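Mll2253 protein (Mesorhizobium loti, PDB 3Q63) is of unknown function but belongs to the AHA1 family, with a Bet v 1-like fold in which a long C-terminal helix packs on an antiparallel sheet. Local coordinates at residues 20-23 and 24-28; 80-84 and 85-89; 126-129 and 130-133. All coordinates share one frame; numbering follows the deposited sequence.

Contact 1 of 3, residues 20-23 and 24-28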
ATOM      1  N   PRO B  20      -2.173  24.200 -14.569  1.00 20.28           N
ATOM      2  CA  PRO B  20      -2.609  25.314 -13.723  1.00 21.50           C
ATOM      3  C   PRO B  20      -2.954  24.832 -12.324  1.00 21.58           C
ATOM      4  O   PRO B  20      -3.349  23.681 -12.138  1.00 21.59           O
ATOM      5  CB  PRO B  20      -3.815  25.877 -14.477  1.00 21.17           C
ATOM      6  CG  PRO B  20      -4.324  24.700 -15.250  1.00 22.85           C
ATOM      7  CD  PRO B  20      -3.055  24.049 -15.738  1.00 22.13           C
ATOM      8  N   PRO B  21      -2.805  25.710 -11.321  1.00 22.78           N
ATOM      9  CA  PRO B  21      -3.100  25.371  -9.924  1.00 24.46           C
ATOM     10  C   PRO B  21      -4.497  24.783  -9.690  1.00 25.12           C
ATOM     11  O   PRO B  21      -4.647  23.819  -8.935  1.00 24.23           O
ATOM     12  CB  PRO B  21      -2.875  26.699  -9.187  1.00 24.21           C
ATOM     13  CG  PRO B  21      -3.146  27.731 -10.248  1.00 26.76           C
ATOM     14  CD  PRO B  21      -2.476  27.141 -11.458  1.00 23.75           C
ATOM     15  N   GLU B  22      -5.511  25.336 -10.351  1.00 23.60           N
ATOM     16  CA  GLU B  22      -6.878  24.835 -10.184  1.00 23.83           C
ATOM     17  C   GLU B  22      -7.038  23.354 -10.514  1.00 22.75           C
ATOM     18  O   GLU B  22      -7.757  22.629  -9.826  1.00 22.09           O
ATOM     19  CB  GLU B  22      -7.855  25.647 -11.039  1.00 25.89           C
ATOM     20  CG  GLU B  22      -7.949  27.090 -10.620  1.00 26.78           C
ATOM     21  CD  GLU B  22      -6.722  27.879 -11.024  1.00 29.90           C
ATOM     22  OE1 GLU B  22      -6.400  28.877 -10.333  1.00 32.93           O
ATOM     23  OE2 GLU B  22      -6.091  27.507 -12.043  1.00 26.95           O
ATOM     24  N   LYS B  23      -6.372  22.921 -11.578  1.00 21.83           N
ATOM     25  CA  LYS B  23      -6.418  21.533 -12.016  1.00 22.29           C
ATOM     26  C   LYS B  23      -5.705  20.653 -10.988  1.00 20.07           C
ATOM     27  O   LYS B  23      -6.217  19.610 -10.583  1.00 17.24           O
ATOM     28  CB  LYS B  23      -5.735  21.415 -13.381  1.00 24.98           C
ATOM     29  CG  LYS B  23      -5.576  20.010 -13.916  1.00 30.61           C
ATOM     30  CD  LYS B  23      -6.733  19.629 -14.813  1.00 35.81           C
ATOM     31  CE  LYS B  23      -6.228  19.025 -16.116  1.00 38.76           C
ATOM     32  NZ  LYS B  23      -5.452  20.036 -16.897  1.00 39.89           N
ATOM     33  N   LEU B  24      -4.524  21.086 -10.568  1.00 18.64           N
ATOM     34  CA  LEU B  24      -3.755  20.346  -9.573  1.00 19.81           C
ATOM     35  C   LEU B  24      -4.599  20.248  -8.301  1.00 17.86           C
ATOM     36  O   LEU B  24      -4.737  19.177  -7.719  1.00 17.25           O
ATOM     37  CB  LEU B  24      -2.446  21.083  -9.260  1.00 20.67           C
ATOM     38  CG  LEU B  24      -1.192  20.272  -8.921  1.00 25.24           C
ATOM     39  CD1 LEU B  24      -0.190  21.187  -8.243  1.00 19.42           C
ATOM     40  CD2 LEU B  24      -1.528  19.095  -8.002  1.00 26.55           C
ATOM     41  N   TRP B  25      -5.177  21.374  -7.884  1.00 18.48           N
ATOM     42  CA  TRP B  25      -5.987  21.409  -6.673  1.00 18.09           C
ATOM     43  C   TRP B  25      -7.102  20.373  -6.676  1.00 19.62           C
ATOM     44  O   TRP B  25      -7.349  19.717  -5.658  1.00 20.55           O
ATOM     45  CB  TRP B  25      -6.589  22.803  -6.458  1.00 17.93           C
ATOM     46  CG  TRP B  25      -7.426  22.890  -5.208  1.00 19.48           C
ATOM     47  CD1 TRP B  25      -8.791  22.878  -5.128  1.00 19.16           C
ATOM     48  CD2 TRP B  25      -6.948  22.966  -3.858  1.00 19.44           C
ATOM     49  NE1 TRP B  25      -9.192  22.945  -3.815  1.00 17.33           N
ATOM     50  CE2 TRP B  25      -8.082  23.000  -3.014  1.00 19.21           C
ATOM     51  CE3 TRP B  25      -5.673  23.009  -3.279  1.00 20.05           C
ATOM     52  CZ2 TRP B  25      -7.978  23.078  -1.624  1.00 17.25           C
ATOM     53  CZ3 TRP B  25      -5.573  23.086  -1.893  1.00 19.80           C
ATOM     54  CH2 TRP B  25      -6.718  23.121  -1.084  1.00 19.12           C
ATOM     55  N   ARG B  26      -7.778  20.230  -7.810  1.00 18.87           N
ATOM     56  CA  ARG B  26      -8.861  19.260  -7.933  1.00 20.64           C
ATOM     57  C   ARG B  26      -8.354  17.837  -7.773  1.00 18.33           C
ATOM     58  O   ARG B  26      -8.970  17.024  -7.080  1.00 18.25           O
ATOM     59  CB  ARG B  26      -9.571  19.416  -9.285  1.00 23.75           C
ATOM     60  CG  ARG B  26     -10.648  20.499  -9.280  1.00 29.10           C
ATOM     61  CD  ARG B  26     -11.359  20.597 -10.621  1.00 31.89           C
ATOM     62  NE  ARG B  26     -10.654  21.467 -11.559  1.00 38.18           N
ATOM     63  CZ  ARG B  26     -10.483  22.776 -11.381  1.00 40.54           C
ATOM     64  NH1 ARG B  26     -10.966  23.376 -10.299  1.00 43.21           N
ATOM     65  NH2 ARG B  26      -9.833  23.488 -12.289  1.00 41.14           N
ATOM     66  N   ALA B  27      -7.222  17.538  -8.400  1.00 18.03           N
ATOM     67  CA  ALA B  27      -6.652  16.198  -8.304  1.00 17.09           C
ATOM     68  C   ALA B  27      -6.254  15.863  -6.863  1.00 17.27           C
ATOM     69  O   ALA B  27      -6.196  14.695  -6.486  1.00 17.47           O
ATOM     70  CB  ALA B  27      -5.440  16.077  -9.228  1.00 17.83           C
ATOM     71  N   LEU B  28      -5.986  16.888  -6.060  1.00 18.00           N
ATOM     72  CA  LEU B  28      -5.586  16.687  -4.665  1.00 18.74           C
ATOM     73  C   LEU B  28      -6.758  16.670  -3.679  1.00 18.35           C
ATOM     74  O   LEU B  28      -6.613  16.219  -2.543  1.00 16.43           O
ATOM     75  CB  LEU B  28      -4.616  17.795  -4.234  1.00 18.41           C
ATOM     76  CG  LEU B  28      -3.251  17.853  -4.921  1.00 19.83           C
ATOM     77  CD1 LEU B  28      -2.559  19.155  -4.586  1.00 19.36           C
ATOM     78  CD2 LEU B  28      -2.413  16.662  -4.493  1.00 19.43           C
TER
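Pro20 O accepts a nearly straight hydrogen bond from Leu24 N (3.3 Å) and so closes the first turn of helix 21-29. Pro20 sits at the N-cap and Pro21 in the first turn, places that suit proline because no backbone N-H is needed there. Pro21 O takes the shorter bond from Trp25 N, 2.7 Å, and Trp25 CB rests against the same oxygen. Glu22 O carries two neighbours: Arg26 N bonds to it at 3.1 Å, while the Arg26 guanidinium lies over it, the oxygen 3.1 Å from Arg26 CZ and above the centre of the plane. A bend at chi3 (-86°) folds the arginine back, bringing Arg26 NH2 to 3.2 Å from Glu22 CB. Lys23 O then receives Ala27 N at 3.2 Å. Leu24 packs on Leu135 of helix 118-141 and on Leu106 of strand 103-113, and the small Ala27 sets its methyl against Leu135 and Leu139 of the same long helix. Glu22 OE2 remains 5.5 Å from Arg26 NH2, so the opposite charges may attract weakly, without a salt bridge; the guanidinium meets the carbonyl through its face, an approach probably electrostatic in character.

Contact 2 of 3, residues 80-84 and 85-89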
ATOM      1  N   LEU B  80      -1.134   5.986  11.659  1.00 18.90           N
ATOM      2  CA  LEU B  80      -1.420   4.564  11.720  1.00 21.75           C
ATOM      3  C   LEU B  80      -1.037   4.101  13.126  1.00 21.29           C
ATOM      4  O   LEU B  80       0.137   4.108  13.495  1.00 22.85           O
ATOM      5  CB  LEU B  80      -0.619   3.842  10.631  1.00 22.24           C
ATOM      6  CG  LEU B  80      -0.990   2.403  10.309  1.00 26.38           C
ATOM      7  CD1 LEU B  80      -0.803   2.138   8.820  1.00 27.05           C
ATOM      8  CD2 LEU B  80      -0.132   1.478  11.144  1.00 24.71           C
ATOM      9  N   ALA B  81      -2.039   3.742  13.921  1.00 21.25           N
ATOM     10  CA  ALA B  81      -1.792   3.285  15.283  1.00 21.78           C
ATOM     11  C   ALA B  81      -1.319   1.837  15.258  1.00 21.58           C
ATOM     12  O   ALA B  81      -2.012   0.956  14.744  1.00 21.97           O
ATOM     13  CB  ALA B  81      -3.062   3.411  16.118  1.00 23.05           C
ATOM     14  N   HIS B  82      -0.132   1.592  15.802  1.00 21.72           N
ATOM     15  CA  HIS B  82       0.421   0.239  15.824  1.00 24.15           C
ATOM     16  C   HIS B  82       1.176   0.007  17.123  1.00 26.08           C
ATOM     17  O   HIS B  82       1.829   0.910  17.651  1.00 23.74           O
ATOM     18  CB  HIS B  82       1.352   0.027  14.623  1.00 21.98           C
ATOM     19  CG  HIS B  82       1.643  -1.412  14.317  1.00 22.99           C
ATOM     20  ND1 HIS B  82       2.523  -2.173  15.058  1.00 21.66           N
ATOM     21  CD2 HIS B  82       1.204  -2.216  13.318  1.00 19.69           C
ATOM     22  CE1 HIS B  82       2.619  -3.380  14.525  1.00 22.30           C
ATOM     23  NE2 HIS B  82       1.829  -3.430  13.467  1.00 21.23           N
ATOM     24  N   GLN B  83       1.072  -1.214  17.631  1.00 28.73           N
ATOM     25  CA  GLN B  83       1.724  -1.598  18.872  1.00 31.62           C
ATOM     26  C   GLN B  83       3.227  -1.403  18.767  1.00 31.49           C
ATOM     27  O   GLN B  83       3.883  -0.981  19.714  1.00 32.13           O
ATOM     28  CB  GLN B  83       1.421  -3.061  19.184  1.00 35.05           C
ATOM     29  CG  GLN B  83       1.433  -3.384  20.660  1.00 39.73           C
ATOM     30  CD  GLN B  83       1.137  -4.840  20.940  1.00 41.33           C
ATOM     31  OE1 GLN B  83       1.925  -5.724  20.598  1.00 44.44           O
ATOM     32  NE2 GLN B  83      -0.008  -5.101  21.557  1.00 43.11           N
ATOM     33  N   ASP B  84       3.774  -1.706  17.603  1.00 30.93           N
ATOM     34  CA  ASP B  84       5.198  -1.553  17.397  1.00 30.44           C
ATOM     35  C   ASP B  84       5.517  -0.105  17.009  1.00 32.33           C
ATOM     36  O   ASP B  84       5.077   0.383  15.962  1.00 28.10           O
ATOM     37  CB  ASP B  84       5.653  -2.531  16.318  1.00 31.20           C
ATOM     38  CG  ASP B  84       7.108  -2.374  15.968  1.00 34.42           C
ATOM     39  OD1 ASP B  84       7.634  -3.251  15.245  1.00 34.07           O
ATOM     40  OD2 ASP B  84       7.723  -1.377  16.404  1.00 34.63           O
ATOM     41  N   PRO B  85       6.295   0.597  17.856  1.00 32.42           N
ATOM     42  CA  PRO B  85       6.691   1.993  17.635  1.00 32.93           C
ATOM     43  C   PRO B  85       7.358   2.246  16.288  1.00 31.69           C
ATOM     44  O   PRO B  85       7.393   3.377  15.802  1.00 31.53           O
ATOM     45  CB  PRO B  85       7.620   2.282  18.815  1.00 34.26           C
ATOM     46  CG  PRO B  85       8.206   0.935  19.120  1.00 33.99           C
ATOM     47  CD  PRO B  85       7.002   0.037  19.023  1.00 33.31           C
ATOM     48  N   ALA B  86       7.890   1.187  15.693  1.00 30.38           N
ATOM     49  CA  ALA B  86       8.542   1.292  14.395  1.00 30.26           C
ATOM     50  C   ALA B  86       7.499   1.585  13.314  1.00 30.72           C
ATOM     51  O   ALA B  86       7.807   2.203  12.292  1.00 31.40           O
ATOM     52  CB  ALA B  86       9.275  -0.009  14.076  1.00 30.48           C
ATOM     53  N   PHE B  87       6.263   1.154  13.563  1.00 28.81           N
ATOM     54  CA  PHE B  87       5.163   1.338  12.622  1.00 28.80           C
ATOM     55  C   PHE B  87       4.099   2.323  13.099  1.00 28.96           C
ATOM     56  O   PHE B  87       3.298   2.811  12.300  1.00 29.27           O
ATOM     57  CB  PHE B  87       4.508  -0.012  12.321  1.00 27.18           C
ATOM     58  CG  PHE B  87       5.389  -0.948  11.549  1.00 26.63           C
ATOM     59  CD1 PHE B  87       5.715  -0.680  10.228  1.00 26.99           C
ATOM     60  CD2 PHE B  87       5.915  -2.086  12.149  1.00 27.25           C
ATOM     61  CE1 PHE B  87       6.554  -1.532   9.512  1.00 27.72           C
ATOM     62  CE2 PHE B  87       6.754  -2.944  11.442  1.00 25.73           C
ATOM     63  CZ  PHE B  87       7.074  -2.665  10.122  1.00 24.96           C
ATOM     64  N   ASP B  88       4.084   2.607  14.398  1.00 28.60           N
ATOM     65  CA  ASP B  88       3.117   3.542  14.967  1.00 28.87           C
ATOM     66  C   ASP B  88       3.400   4.932  14.386  1.00 28.64           C
ATOM     67  O   ASP B  88       4.126   5.729  14.976  1.00 31.72           O
ATOM     68  CB  ASP B  88       3.254   3.554  16.489  1.00 30.36           C
ATOM     69  CG  ASP B  88       2.172   4.364  17.168  1.00 32.53           C
ATOM     70  OD1 ASP B  88       0.978   4.095  16.922  1.00 29.75           O
ATOM     71  OD2 ASP B  88       2.522   5.265  17.958  1.00 35.49           O
ATOM     72  N   LEU B  89       2.811   5.217  13.231  1.00 26.39           N
ATOM     73  CA  LEU B  89       3.035   6.481  12.534  1.00 24.91           C
ATOM     74  C   LEU B  89       2.091   7.610  12.907  1.00 23.88           C
ATOM     75  O   LEU B  89       0.880   7.434  12.988  1.00 24.25           O
ATOM     76  CB  LEU B  89       2.968   6.241  11.021  1.00 24.52           C
ATOM     77  CG  LEU B  89       3.338   7.367  10.050  1.00 26.40           C
ATOM     78  CD1 LEU B  89       4.767   7.839  10.301  1.00 25.51           C
ATOM     79  CD2 LEU B  89       3.199   6.850   8.625  1.00 23.85           C
TER
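Asp84 O is gripped by two backbone donors, Phe87 N at 2.8 Å and Asp88 N at 2.9 Å. They come from different directions: Phe87 N stands above the carbonyl plane, whereas Asp88 N lies in it. The aspartate side chain adds a third tie, Ala86 N to Asp84 OD2 at 2.7 Å, reached from above the carboxylate plane. With CG anti to the backbone N (chi1 176°), this carboxylate spans Pro85 and forms an Asx turn, a role that the short acidic side chain fills well. Pro85, its backbone already constrained, suits the tight bend that follows.

Residues 80-89 form most of the hairpin loop that joins the adjacent antiparallel strands 73-77 and 92-100. Its mouth is closed by a single antiparallel hydrogen-bonded pair: Leu80 N to Leu89 O is 2.8 Å, the return bond weak. Between mouth and tip, Asp88, at the middle of an inverse gamma turn, reaches across with OD1 to His82 N at 3.0 Å, on the anti side of the carboxylate.

The His82 and Phe87 side chains run alongside each other in the same direction. Phe87 CB sits over one imidazole face, 3.8 Å from His82 CG, a CH-pi contact, and the phenyl edge turns toward that face with the planes at 54°. Histidine suits this place because its two ring nitrogens serve the loop backbone and the second subunit at once: Asp84 N donates to His82 ND1 in the ring plane at 2.9 Å, and NE2 bonds to Asp62 OD2 of the second subunit. Leu80 and Phe87 also pack on that subunit, against its Gly58 and Asn52.

Contact 3 of 3, residues 126-129 and 130-133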
HETATM    1  N   MSE B 126      10.983   7.917  -0.963  1.00 35.76           N
HETATM    2  CA  MSE B 126      10.889   7.378  -2.310  1.00 38.61           C
HETATM    3  C   MSE B 126       9.446   7.039  -2.659  1.00 35.93           C
HETATM    4  O   MSE B 126       9.125   6.779  -3.818  1.00 35.64           O
HETATM    5  CB  MSE B 126      11.782   6.147  -2.457  1.00 45.22           C
HETATM    6  CG  MSE B 126      11.428   5.007  -1.536  1.00 53.55           C
HETATM    7 SE   MSE B 126      12.808   3.649  -1.552  1.00 67.62          SE
HETATM    8  CE  MSE B 126      12.650   3.112  -3.399  1.00 62.35           C
ATOM      9  N   GLY B 127       8.575   7.070  -1.654  1.00 31.63           N
ATOM     10  CA  GLY B 127       7.174   6.769  -1.885  1.00 28.05           C
ATOM     11  C   GLY B 127       6.441   7.935  -2.526  1.00 26.41           C
ATOM     12  O   GLY B 127       5.631   7.744  -3.435  1.00 24.74           O
ATOM     13  N   TRP B 128       6.723   9.148  -2.060  1.00 22.28           N
ATOM     14  CA  TRP B 128       6.059  10.329  -2.606  1.00 21.22           C
ATOM     15  C   TRP B 128       6.404  10.613  -4.067  1.00 21.38           C
ATOM     16  O   TRP B 128       5.548  11.047  -4.835  1.00 20.52           O
ATOM     17  CB  TRP B 128       6.342  11.554  -1.728  1.00 18.16           C
ATOM     18  CG  TRP B 128       5.424  11.593  -0.548  1.00 17.71           C
ATOM     19  CD1 TRP B 128       5.731  11.286   0.750  1.00 16.06           C
ATOM     20  CD2 TRP B 128       4.017  11.856  -0.579  1.00 17.54           C
ATOM     21  NE1 TRP B 128       4.598  11.337   1.530  1.00 15.06           N
ATOM     22  CE2 TRP B 128       3.531  11.684   0.741  1.00 17.79           C
ATOM     23  CE3 TRP B 128       3.116  12.219  -1.594  1.00 18.18           C
ATOM     24  CZ2 TRP B 128       2.180  11.859   1.070  1.00 18.47           C
ATOM     25  CZ3 TRP B 128       1.772  12.394  -1.265  1.00 17.21           C
ATOM     26  CH2 TRP B 128       1.320  12.213   0.059  1.00 19.67           C
ATOM     27  N   PRO B 129       7.666  10.384  -4.466  1.00 22.64           N
ATOM     28  CA  PRO B 129       8.052  10.624  -5.857  1.00 23.83           C
ATOM     29  C   PRO B 129       7.214   9.726  -6.777  1.00 24.66           C
ATOM     30  O   PRO B 129       6.863  10.115  -7.894  1.00 23.57           O
ATOM     31  CB  PRO B 129       9.534  10.260  -5.859  1.00 24.65           C
ATOM     32  CG  PRO B 129       9.967  10.694  -4.488  1.00 23.20           C
ATOM     33  CD  PRO B 129       8.854  10.135  -3.631  1.00 23.30           C
ATOM     34  N   GLN B 130       6.894   8.527  -6.294  1.00 25.00           N
ATOM     35  CA  GLN B 130       6.081   7.585  -7.059  1.00 25.56           C
ATOM     36  C   GLN B 130       4.647   8.110  -7.156  1.00 23.58           C
ATOM     37  O   GLN B 130       4.031   8.047  -8.212  1.00 24.50           O
ATOM     38  CB  GLN B 130       6.092   6.205  -6.387  1.00 30.60           C
ATOM     39  CG  GLN B 130       7.493   5.615  -6.225  1.00 34.70           C
ATOM     40  CD  GLN B 130       7.515   4.365  -5.362  1.00 37.88           C
ATOM     41  OE1 GLN B 130       7.064   4.380  -4.211  1.00 40.03           O
ATOM     42  NE2 GLN B 130       8.052   3.275  -5.909  1.00 41.07           N
ATOM     43  N   PHE B 131       4.118   8.634  -6.055  1.00 21.50           N
ATOM     44  CA  PHE B 131       2.759   9.165  -6.062  1.00 20.97           C
ATOM     45  C   PHE B 131       2.663  10.365  -7.012  1.00 21.25           C
ATOM     46  O   PHE B 131       1.716  10.471  -7.794  1.00 21.39           O
ATOM     47  CB  PHE B 131       2.323   9.591  -4.655  1.00 19.27           C
ATOM     48  CG  PHE B 131       2.025   8.440  -3.722  1.00 19.98           C
ATOM     49  CD1 PHE B 131       1.268   7.349  -4.145  1.00 19.84           C
ATOM     50  CD2 PHE B 131       2.451   8.478  -2.398  1.00 21.68           C
ATOM     51  CE1 PHE B 131       0.936   6.319  -3.263  1.00 21.48           C
ATOM     52  CE2 PHE B 131       2.126   7.454  -1.504  1.00 22.83           C
ATOM     53  CZ  PHE B 131       1.365   6.371  -1.940  1.00 23.42           C
ATOM     54  N   PHE B 132       3.642  11.265  -6.954  1.00 19.95           N
ATOM     55  CA  PHE B 132       3.627  12.440  -7.819  1.00 20.56           C
ATOM     56  C   PHE B 132       3.772  12.081  -9.292  1.00 21.24           C
ATOM     57  O   PHE B 132       3.269  12.791 -10.161  1.00 19.61           O
ATOM     58  CB  PHE B 132       4.720  13.422  -7.400  1.00 21.39           C
ATOM     59  CG  PHE B 132       4.460  14.084  -6.076  1.00 25.30           C
ATOM     60  CD1 PHE B 132       3.164  14.174  -5.570  1.00 25.72           C
ATOM     61  CD2 PHE B 132       5.499  14.664  -5.359  1.00 26.80           C
ATOM     62  CE1 PHE B 132       2.908  14.836  -4.366  1.00 28.73           C
ATOM     63  CE2 PHE B 132       5.254  15.328  -4.157  1.00 28.34           C
ATOM     64  CZ  PHE B 132       3.956  15.415  -3.661  1.00 27.67           C
ATOM     65  N   GLU B 133       4.463  10.980  -9.571  1.00 22.01           N
ATOM     66  CA  GLU B 133       4.622  10.528 -10.947  1.00 23.46           C
ATOM     67  C   GLU B 133       3.242  10.156 -11.478  1.00 22.70           C
ATOM     68  O   GLU B 133       2.873  10.522 -12.597  1.00 21.63           O
ATOM     69  CB  GLU B 133       5.547   9.310 -11.011  1.00 26.85           C
ATOM     70  CG  GLU B 133       7.016   9.659 -11.023  1.00 34.83           C
ATOM     71  CD  GLU B 133       7.504  10.055 -12.404  1.00 38.86           C
ATOM     72  OE1 GLU B 133       6.952  11.015 -12.994  1.00 41.31           O
ATOM     73  OE2 GLU B 133       8.446   9.400 -12.906  1.00 43.09           O
TER
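Phe131 crosses Trp128 obliquely, and its side chain can be followed outward from the helix. CB lies beside Trp128 O. A chi1 of -73° sets CG opposite the carbonyl carbon and beside the backbone N, which sends the ring past Gly127 O, 3.7 Å from Phe131 CG, to the indole. Further out, Phe131 CD2 meets two partners roughly at right angles. Gly127 O is 3.4 Å from it. Trp128 CE3 is 3.9 Å from the same CD2, which stands over one indole face toward the rim. Phe131 CE2 still grazes Gly127 O at 4.0 Å, and the ring goes on to Leu38 and Met39. Phe131 and Trp128 pair edge-to-face, phenyl edge to indole face, the planes of the Phe131 ring and the Trp128 six-membered ring at 68°.

Phe132 approaches the same indole at an angle that is neither stack nor edge-to-face, its CE1 3.8 Å from Trp128 CE3, completing an aromatic cluster. Trp128 and Phe132 rest on Val13 and Met108 of the sheet, Phe132 also on Leu106, and Trp128 NE1 bonds to Gln110. Pro129 has no N-H, and the helix kinks there. Gln130 CG packs on Met126 (selenomethionine) O at 3.1 Å. Trp128 and Phe132 thus fill the sheet side by dispersion, with the polar indole nitrogen paired, Phe131 flanks them toward the 38-39 loop through ring-edge electrostatics, and Gln130, exposed on the far side, packs on Asp56 of the second subunit.

Contacts 1 and 3 are each a turn of helix, partly buried, and their helices 21-29 and 118-141 share strands 92-100 and 103-113 beneath them, with centres 17 Å apart and no direct touch. Mainly aliphatic side chains, with Trp25 added, anchor contact 1; aromatic rings do so in contact 3. Contact 2 is a surface loop on the opposite side of the chain's centre from contact 1, their centres 32 Å apart. Without a helix to supply regular bonds, it relies on aspartate side chains and turns to fix its shape. Contacts 2 and 3 both reach the second subunit, contact 2 through a histidine bond and packing, contact 3 through packing from its exposed helix face.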